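Local structure of putative 2,3,4,5-tetrahydropyridine-2-carboxylate N- succinyltransferase (Campylobacter jejuni, 2RIJ) at residues Leu280-Ile291 with Asn302-Gly310; Ile319-Lys330 with Phe362-Met371. The protein probably catalyses the succinyl-CoA-dependent conversion of tetrahydrodipicolinate to N-succinyl-L-2-amino-6-oxopimelate, the first step of the succinylase route to lysine. One frame throughout, in Å; residues are numbered along the deposited sequence. Where two conformers were deposited one is given.

Contact 1 of 2, residues Leu280-Ile291 with Asn302-Gly310; sequences LGVLSGTSGNAI and NSVTGIPLG
The pyrrolidine ring of Pro308 is met at its CD by two aliphatic side chains from 280-291, those of Leu283 and Ile291. Leu283 and Pro308 reach toward each other. CD1 of Leu283 is 3.9 Å from CD of Pro308. Ile291 crosses the proline side chain at about a right angle, with its CG1 4.1 Å from the same CD. Methyls of Leu283 and Ile291 also come up to the carbonyl oxygens of the flat peptide groups just before the proline. CD2 of Leu283 is 3.3 Å from Gly306 O. Ile291 CD1 approaches that oxygen to 3.5 Å. The two branches of Ile291 divide the work. CG1 stands beside the backbone N (chi1 -70°) and carries CD1 to Gly306, while CG2 packs 3.6 Å from Ile307 O.

At the other end, Leu280 N donates to Thr305 O at 3.0 Å. The N-H...O angle is 168°, so the bond is nearly straight. The Leu280 side chain lies against Val304 and Gly306. Gly306 has no side chain, and the Leu280 CD1 methyl meets its CA at 4.0 Å. The 280-291 loop is tied across its base by two backbone bonds, Ile291 N to Gly281 O and Leu283 N to Asn289 O. Its far end, around Thr286 to Gly288, is poorly ordered.

The contact joins successive coils of the left-handed parallel beta-helix. Segment 302-310 falls in the hexapeptide-repeat region. The Thr305 side chain touches Leu299 and Val315 on strands 298-299 and 314-315. Val304 lies close to Ser278, a predicted succinyl-CoA-binding residue, and also packs on Asn302 of the third subunit. Strand 304-305 runs between strands 278-279 and 320-321 in the parallel sheet.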
loop_
_atom_site.group_PDB
_atom_site.type_symbol
_atom_site.label_atom_id
_atom_site.label_comp_id
_atom_site.label_asym_id
_atom_site.label_seq_id
_atom_site.Cartn_x
_atom_site.Cartn_y
_atom_site.Cartn_z
ATOM N N LEU A 280 18.319 -3.725 -21.977
ATOM C CA LEU A 280 17.990 -2.925 -23.153
ATOM C C LEU A 280 19.247 -2.173 -23.620
ATOM O O LEU A 280 20.275 -2.097 -22.887
ATOM C CB LEU A 280 16.800 -2.006 -22.804
ATOM C CG LEU A 280 15.521 -2.677 -22.270
ATOM C CD1 LEU A 280 14.459 -1.544 -22.107
ATOM C CD2 LEU A 280 15.033 -3.815 -23.136
ATOM N N GLY A 281 19.239 -1.634 -24.842
ATOM C CA GLY A 281 20.500 -1.108 -25.385
ATOM C C GLY A 281 20.722 0.363 -25.404
ATOM O O GLY A 281 21.838 0.846 -25.190
ATOM N N VAL A 282 19.666 1.079 -25.760
ATOM C CA VAL A 282 19.739 2.513 -25.991
ATOM C C VAL A 282 18.597 3.178 -25.213
ATOM O O VAL A 282 17.428 2.731 -25.295
ATOM C CB VAL A 282 19.643 2.850 -27.505
ATOM C CG1 VAL A 282 19.839 4.357 -27.733
ATOM C CG2 VAL A 282 20.686 2.074 -28.275
ATOM N N LEU A 283 18.943 4.217 -24.462
ATOM C CA LEU A 283 17.972 4.996 -23.728
ATOM C C LEU A 283 17.052 5.738 -24.701
ATOM O O LEU A 283 17.449 6.058 -25.814
ATOM C CB LEU A 283 18.667 5.992 -22.810
ATOM C CG LEU A 283 19.357 5.391 -21.587
ATOM C CD1 LEU A 283 20.174 6.489 -20.916
ATOM C CD2 LEU A 283 18.263 4.770 -20.667
ATOM N N SER A 284 15.826 6.006 -24.267
ATOM C CA SER A 284 14.821 6.649 -25.138
ATOM C C SER A 284 15.218 8.084 -25.457
ATOM O O SER A 284 16.077 8.676 -24.791
ATOM C CB SER A 284 13.446 6.625 -24.483
ATOM O OG SER A 284 13.411 7.526 -23.387
ATOM N N GLY A 285 14.627 8.620 -26.519
ATOM C CA GLY A 285 14.903 9.995 -26.936
ATOM C C GLY A 285 15.936 10.145 -28.034
ATOM O O GLY A 285 16.556 9.175 -28.476
ATOM N N THR A 286 16.117 11.389 -28.467
ATOM C CA THR A 286 16.934 11.699 -29.638
ATOM C C THR A 286 18.435 11.642 -29.320
ATOM O O THR A 286 19.216 11.103 -30.107
ATOM C CB THR A 286 16.535 13.083 -30.248
ATOM O OG1 THR A 286 16.658 14.109 -29.251
ATOM C CG2 THR A 286 15.084 13.043 -30.779
ATOM N N SER A 287 18.837 12.187 -28.173
ATOM C CA SER A 287 20.221 12.044 -27.690
ATOM C C SER A 287 20.303 10.886 -26.682
ATOM O O SER A 287 21.195 10.866 -25.820
ATOM C CB SER A 287 20.722 13.354 -27.057
ATOM N N GLY A 288 19.358 9.938 -26.796
ATOM C CA GLY A 288 19.312 8.734 -25.963
ATOM C C GLY A 288 20.589 7.920 -26.113
ATOM O O GLY A 288 20.902 7.389 -27.196
ATOM N N ASN A 289 21.328 7.845 -25.010
ATOM C CA ASN A 289 22.625 7.201 -24.970
ATOM C C ASN A 289 22.531 5.682 -24.754
ATOM O O ASN A 289 21.461 5.140 -24.447
ATOM C CB ASN A 289 23.461 7.901 -23.901
ATOM C CG ASN A 289 23.563 9.426 -24.163
ATOM O OD1 ASN A 289 24.340 9.880 -25.014
ATOM N ND2 ASN A 289 22.733 10.200 -23.468
ATOM N N ALA A 290 23.657 5.007 -24.934
ATOM C CA ALA A 290 23.723 3.547 -24.857
ATOM C C ALA A 290 23.695 3.115 -23.378
ATOM O O ALA A 290 24.186 3.821 -22.522
ATOM C CB ALA A 290 25.006 3.068 -25.570
ATOM N N ILE A 291 23.152 1.943 -23.092
ATOM C CA ILE A 291 23.132 1.385 -21.735
ATOM C C ILE A 291 24.376 0.530 -21.442
ATOM O O ILE A 291 24.753 -0.302 -22.246
ATOM C CB ILE A 291 21.854 0.582 -21.560
ATOM C CG1 ILE A 291 20.684 1.578 -21.522
ATOM C CG2 ILE A 291 21.865 -0.283 -20.296
ATOM C CD1 ILE A 291 19.376 0.960 -21.687
ATOM N N ASN A 302 14.607 -13.160 -15.039
ATOM C CA ASN A 302 13.430 -12.446 -15.518
ATOM C C ASN A 302 13.323 -10.965 -15.132
ATOM O O ASN A 302 12.261 -10.380 -15.234
ATOM C CB ASN A 302 12.176 -13.264 -15.155
ATOM C CG ASN A 302 12.047 -14.504 -15.997
ATOM O OD1 ASN A 302 12.327 -14.467 -17.203
ATOM N ND2 ASN A 302 11.584 -15.606 -15.399
ATOM N N SER A 303 14.459 -10.312 -14.816
ATOM C CA SER A 303 14.501 -8.873 -14.594
ATOM C C SER A 303 14.590 -8.156 -15.895
ATOM O O SER A 303 14.874 -8.782 -16.953
ATOM C CB SER A 303 15.693 -8.455 -13.703
ATOM O OG SER A 303 16.943 -8.828 -14.229
ATOM N N VAL A 304 14.413 -6.828 -15.831
ATOM C CA VAL A 304 14.638 -5.954 -16.993
ATOM C C VAL A 304 15.420 -4.759 -16.524
ATOM O O VAL A 304 15.013 -4.044 -15.572
ATOM C CB VAL A 304 13.325 -5.468 -17.695
ATOM C CG1 VAL A 304 13.607 -4.592 -18.965
ATOM C CG2 VAL A 304 12.372 -6.656 -17.972
ATOM N N THR A 305 16.526 -4.529 -17.189
ATOM C CA THR A 305 17.368 -3.393 -16.911
ATOM C C THR A 305 17.309 -2.408 -18.102
ATOM O O THR A 305 17.844 -2.685 -19.173
ATOM C CB THR A 305 18.838 -3.816 -16.638
ATOM O OG1 THR A 305 18.911 -4.647 -15.462
ATOM C CG2 THR A 305 19.723 -2.580 -16.399
ATOM N N GLY A 306 16.625 -1.291 -17.887
ATOM C CA GLY A 306 16.452 -0.235 -18.889
ATOM C C GLY A 306 17.222 1.041 -18.656
ATOM O O GLY A 306 17.046 2.046 -19.371
ATOM N N ILE A 307 18.160 1.008 -17.716
ATOM C CA ILE A 307 19.053 2.142 -17.465
ATOM C C ILE A 307 20.504 1.682 -17.298
ATOM O O ILE A 307 20.747 0.538 -16.942
ATOM C CB ILE A 307 18.646 2.939 -16.161
ATOM C CG1 ILE A 307 18.718 2.062 -14.899
ATOM C CG2 ILE A 307 17.190 3.541 -16.327
ATOM C CD1 ILE A 307 18.600 2.802 -13.599
ATOM N N PRO A 308 21.457 2.569 -17.561
ATOM C CA PRO A 308 22.837 2.313 -17.203
ATOM C C PRO A 308 22.982 2.091 -15.695
ATOM O O PRO A 308 22.319 2.775 -14.910
ATOM C CB PRO A 308 23.565 3.582 -17.658
ATOM C CG PRO A 308 22.647 4.228 -18.649
ATOM C CD PRO A 308 21.291 3.878 -18.203
ATOM N N LEU A 309 23.790 1.107 -15.308
ATOM C CA LEU A 309 24.091 0.842 -13.915
ATOM C C LEU A 309 25.593 0.986 -13.717
ATOM O O LEU A 309 26.382 0.606 -14.579
ATOM C CB LEU A 309 23.662 -0.583 -13.564
ATOM C CG LEU A 309 22.216 -1.033 -13.689
ATOM C CD1 LEU A 309 22.048 -2.523 -13.378
ATOM C CD2 LEU A 309 21.281 -0.204 -12.742
ATOM N N GLY A 310 26.012 1.521 -12.573
ATOM C CA GLY A 310 27.420 1.539 -12.212
ATOM C C GLY A 310 27.873 0.179 -11.719
ATOM O O GLY A 310 27.285 -0.864 -12.048
#

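Contact 2 of 2, residues Ile319-Lys330 with Phe362-Met371; sequences IAVLEGTKFLLK and FRQDSISGAM
Phe362 packs against Val321 with one face and against Phe327 with its edge, and this is the tightly packed half of the contact. Val321 CG1 lies over the Phe362 ring, 3.9 Å from its centroid, in a CH-pi contact. The Phe362 edge points at the face of Phe327 in an edge-to-face pair, with planes at 66° and centroids 4.8 Å apart. Selenomethionine Met371 closes the cluster. Its chain bends at chi2 and chi3 (-64° and -75°), which brings CE close to Ile319 CG2 at 3.3 Å, tighter than usual for two carbons. Phe327 CE1 is 3.7 Å from the same CE. Beside it, Leu328 N donates to Met371 O at 2.8 Å and pairs the two strands.

The Lys330-Arg363 side is looser, and both residues are partly exposed. Lys330 CD comes within 4.3 Å of Arg363 NH2. In the turn beyond Gln364, Asp365 OD1 accepts from Ile367 N, an Asx turn, and also from Ser368 N, an Asx motif. Ser366 OG ties this turn to Lys326 O of the second subunit.

Arg363 to Ser366 and Gly324 are predicted to bind succinyl-CoA. The arrangement is the C-terminal end of the left-handed beta-helix, where its last coil meets the strands that follow.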
loop_
_atom_site.group_PDB
_atom_site.type_symbol
_atom_site.label_atom_id
_atom_site.label_comp_id
_atom_site.label_asym_id
_atom_site.label_seq_id
_atom_site.Cartn_x
_atom_site.Cartn_y
_atom_site.Cartn_z
ATOM N N ILE A 319 12.322 -7.953 -11.287
ATOM C CA ILE A 319 12.162 -6.503 -11.186
ATOM C C ILE A 319 12.421 -5.886 -12.536
ATOM O O ILE A 319 13.446 -6.153 -13.161
ATOM C CB ILE A 319 13.187 -5.878 -10.129
ATOM C CG1 ILE A 319 12.893 -6.388 -8.717
ATOM C CG2 ILE A 319 13.202 -4.350 -10.183
ATOM C CD1 ILE A 319 11.583 -5.979 -8.173
ATOM N N ALA A 320 11.570 -4.950 -12.930
ATOM C CA ALA A 320 11.833 -4.097 -14.076
ATOM C C ALA A 320 12.274 -2.716 -13.683
ATOM O O ALA A 320 11.502 -1.964 -13.037
ATOM C CB ALA A 320 10.575 -4.016 -14.976
ATOM N N VAL A 321 13.496 -2.351 -14.078
ATOM C CA VAL A 321 14.089 -1.066 -13.787
ATOM C C VAL A 321 14.119 -0.265 -15.086
ATOM O O VAL A 321 15.079 -0.300 -15.876
ATOM C CB VAL A 321 15.536 -1.169 -13.157
ATOM C CG1 VAL A 321 16.094 0.197 -12.851
ATOM C CG2 VAL A 321 15.535 -2.021 -11.923
ATOM N N LEU A 322 13.070 0.509 -15.287
ATOM C CA LEU A 322 12.893 1.272 -16.507
ATOM C C LEU A 322 13.132 2.743 -16.221
ATOM O O LEU A 322 13.142 3.194 -15.060
ATOM C CB LEU A 322 11.479 1.041 -17.071
ATOM C CG LEU A 322 11.040 -0.432 -17.116
ATOM C CD1 LEU A 322 9.567 -0.561 -17.479
ATOM C CD2 LEU A 322 11.994 -1.188 -18.094
ATOM N N GLU A 323 13.317 3.495 -17.289
ATOM C CA GLU A 323 13.660 4.910 -17.198
ATOM C C GLU A 323 12.641 5.707 -16.381
ATOM O O GLU A 323 12.996 6.641 -15.642
ATOM C CB GLU A 323 13.716 5.504 -18.594
ATOM C CG GLU A 323 14.896 5.125 -19.402
ATOM C CD GLU A 323 14.825 5.732 -20.812
ATOM O OE1 GLU A 323 14.455 6.926 -20.930
ATOM O OE2 GLU A 323 15.135 5.013 -21.805
ATOM N N GLY A 324 11.373 5.335 -16.523
ATOM C CA GLY A 324 10.299 6.009 -15.842
ATOM C C GLY A 324 9.765 5.387 -14.592
ATOM O O GLY A 324 8.908 5.978 -13.920
ATOM N N THR A 325 10.227 4.196 -14.253
ATOM C CA THR A 325 9.886 3.631 -12.964
ATOM C C THR A 325 10.337 4.527 -11.829
ATOM O O THR A 325 11.469 5.022 -11.826
ATOM C CB THR A 325 10.533 2.248 -12.789
ATOM O OG1 THR A 325 10.361 1.522 -13.994
ATOM C CG2 THR A 325 9.947 1.512 -11.659
ATOM N N LYS A 326 9.460 4.721 -10.846
ATOM C CA LYS A 326 9.825 5.452 -9.638
ATOM C C LYS A 326 10.223 4.500 -8.529
ATOM O O LYS A 326 9.610 3.450 -8.346
ATOM C CB LYS A 326 8.676 6.325 -9.183
ATOM C CG LYS A 326 8.341 7.445 -10.166
ATOM C CD LYS A 326 7.032 8.115 -9.755
ATOM C CE LYS A 326 6.709 9.243 -10.659
ATOM N NZ LYS A 326 5.518 9.929 -10.110
ATOM N N PHE A 327 11.249 4.896 -7.788
ATOM C CA PHE A 327 11.811 4.135 -6.675
ATOM C C PHE A 327 11.911 4.991 -5.443
ATOM O O PHE A 327 12.283 6.174 -5.523
ATOM C CB PHE A 327 13.239 3.634 -6.999
ATOM C CG PHE A 327 13.276 2.697 -8.168
ATOM C CD1 PHE A 327 13.044 1.323 -7.999
ATOM C CD2 PHE A 327 13.444 3.187 -9.465
ATOM C CE1 PHE A 327 13.039 0.479 -9.091
ATOM C CE2 PHE A 327 13.411 2.323 -10.544
ATOM C CZ PHE A 327 13.201 1.000 -10.364
ATOM N N LEU A 328 11.639 4.355 -4.302
ATOM C CA LEU A 328 11.789 4.964 -2.991
ATOM C C LEU A 328 13.205 4.675 -2.534
ATOM O O LEU A 328 13.602 3.502 -2.463
ATOM C CB LEU A 328 10.780 4.358 -2.002
ATOM C CG LEU A 328 10.768 4.862 -0.556
ATOM C CD1 LEU A 328 10.231 6.253 -0.503
ATOM C CD2 LEU A 328 9.949 3.957 0.371
ATOM N N LEU A 329 13.952 5.735 -2.243
ATOM C CA LEU A 329 15.347 5.614 -1.847
ATOM C C LEU A 329 15.488 5.202 -0.390
ATOM O O LEU A 329 14.854 5.788 0.481
ATOM C CB LEU A 329 16.071 6.950 -2.035
ATOM C CG LEU A 329 17.547 6.941 -1.609
ATOM C CD1 LEU A 329 18.290 6.192 -2.681
ATOM C CD2 LEU A 329 18.098 8.352 -1.425
ATOM N N LYS A 330 16.347 4.216 -0.128
ATOM C CA LYS A 330 16.747 3.853 1.220
ATOM C C LYS A 330 18.245 3.897 1.296
ATOM O O LYS A 330 18.929 3.862 0.277
ATOM C CB LYS A 330 16.179 2.493 1.599
ATOM C CG LYS A 330 14.636 2.517 1.529
ATOM C CD LYS A 330 13.987 1.584 2.464
ATOM C CE LYS A 330 12.444 1.667 2.350
ATOM N NZ LYS A 330 11.857 2.988 2.797
ATOM N N PHE A 362 18.097 -2.653 -6.459
ATOM C CA PHE A 362 16.708 -2.475 -6.848
ATOM C C PHE A 362 15.910 -3.719 -6.413
ATOM O O PHE A 362 16.238 -4.861 -6.737
ATOM C CB PHE A 362 16.533 -2.242 -8.363
ATOM C CG PHE A 362 17.178 -0.962 -8.870
ATOM C CD1 PHE A 362 16.483 0.229 -8.818
ATOM C CD2 PHE A 362 18.484 -0.949 -9.365
ATOM C CE1 PHE A 362 17.054 1.411 -9.271
ATOM C CE2 PHE A 362 19.048 0.240 -9.839
ATOM C CZ PHE A 362 18.333 1.395 -9.792
ATOM N N ARG A 363 14.887 -3.461 -5.633
ATOM C CA ARG A 363 14.054 -4.521 -5.035
ATOM C C ARG A 363 12.639 -4.034 -4.853
ATOM O O ARG A 363 12.352 -2.850 -5.017
ATOM C CB ARG A 363 14.673 -4.990 -3.733
ATOM C CG ARG A 363 14.979 -3.920 -2.720
ATOM C CD ARG A 363 15.610 -4.596 -1.502
ATOM N NE ARG A 363 15.979 -3.639 -0.458
ATOM C CZ ARG A 363 15.112 -3.085 0.389
ATOM N NH1 ARG A 363 13.807 -3.371 0.324
ATOM N NH2 ARG A 363 15.559 -2.240 1.319
ATOM N N GLN A 364 11.722 -4.971 -4.636
ATOM C CA GLN A 364 10.353 -4.636 -4.279
ATOM C C GLN A 364 10.095 -4.913 -2.807
ATOM O O GLN A 364 10.523 -5.940 -2.276
ATOM C CB GLN A 364 9.338 -5.427 -5.107
ATOM C CG GLN A 364 7.897 -4.908 -4.910
ATOM C CD GLN A 364 6.952 -5.159 -6.110
ATOM O OE1 GLN A 364 7.258 -5.942 -7.000
ATOM N NE2 GLN A 364 5.804 -4.471 -6.119
ATOM N N ASP A 365 9.417 -3.985 -2.131
ATOM C CA ASP A 365 8.981 -4.234 -0.764
ATOM C C ASP A 365 7.792 -5.181 -0.840
ATOM O O ASP A 365 6.783 -4.871 -1.429
ATOM C CB ASP A 365 8.630 -2.936 -0.063
ATOM C CG ASP A 365 8.303 -3.133 1.429
ATOM O OD1 ASP A 365 7.430 -3.945 1.793
ATOM O OD2 ASP A 365 8.908 -2.451 2.233
ATOM N N SER A 366 7.938 -6.398 -0.333
ATOM C CA SER A 366 6.885 -7.363 -0.580
ATOM C C SER A 366 5.656 -7.185 0.307
ATOM O O SER A 366 4.611 -7.709 -0.039
ATOM C CB SER A 366 7.407 -8.813 -0.654
ATOM O OG SER A 366 8.086 -9.154 0.484
ATOM N N ILE A 367 5.741 -6.383 1.372
ATOM C CA ILE A 367 4.574 -6.063 2.205
ATOM C C ILE A 367 3.782 -4.861 1.661
ATOM O O ILE A 367 2.558 -4.946 1.513
ATOM C CB ILE A 367 4.988 -5.811 3.689
ATOM C CG1 ILE A 367 5.651 -7.065 4.269
ATOM C CG2 ILE A 367 3.783 -5.407 4.524
ATOM C CD1 ILE A 367 5.103 -8.396 3.705
ATOM N N SER A 368 4.481 -3.782 1.317
ATOM C CA SER A 368 3.805 -2.564 0.849
ATOM C C SER A 368 3.644 -2.519 -0.639
ATOM O O SER A 368 2.858 -1.707 -1.154
ATOM C CB SER A 368 4.562 -1.330 1.289
ATOM O OG SER A 368 5.751 -1.189 0.548
ATOM N N GLY A 369 4.404 -3.357 -1.342
ATOM C CA GLY A 369 4.413 -3.334 -2.784
ATOM C C GLY A 369 5.260 -2.230 -3.435
ATOM O O GLY A 369 5.346 -2.218 -4.643
ATOM N N ALA A 370 5.927 -1.376 -2.654
ATOM C CA ALA A 370 6.732 -0.231 -3.169
ATOM C C ALA A 370 8.006 -0.712 -3.883
ATOM O O ALA A 370 8.689 -1.639 -3.421
ATOM C CB ALA A 370 7.144 0.737 -2.062
HETATM N N MSE A 371 8.344 -0.039 -4.976
HETATM C CA MSE A 371 9.647 -0.230 -5.598
HETATM C C MSE A 371 10.691 0.563 -4.820
HETATM O O MSE A 371 10.522 1.771 -4.548
HETATM C CB MSE A 371 9.621 0.188 -7.066
HETATM C CG MSE A 371 8.681 -0.610 -7.917
HETATM SE SE MSE A 371 9.234 -2.457 -8.014
HETATM C CE MSE A 371 10.710 -2.367 -9.183
#

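In the fold
From the N terminus, the chain first runs through 280-291. It then passes strands 292-293 and 298-299 and returns at 302-310, so contact 1 closes about one coil of the beta-helix. Contact 2 opens only afterwards. It closes a longer loop containing helix 332-338 and strand 348-350, before 362-371 comes back against 319-330. The two contacts are therefore in series and neither nest nor cross. The centres of contacts 1 and 2 are about 17 Å apart. Neighbouring strands 304-305 and 320-321 join them, with probable hydrogen bonds from Val321 N to Val304 O and from Gly306 N to Val321 O. Together they tie the beta-helix coils to the C-terminal strands, and both touch the third subunit.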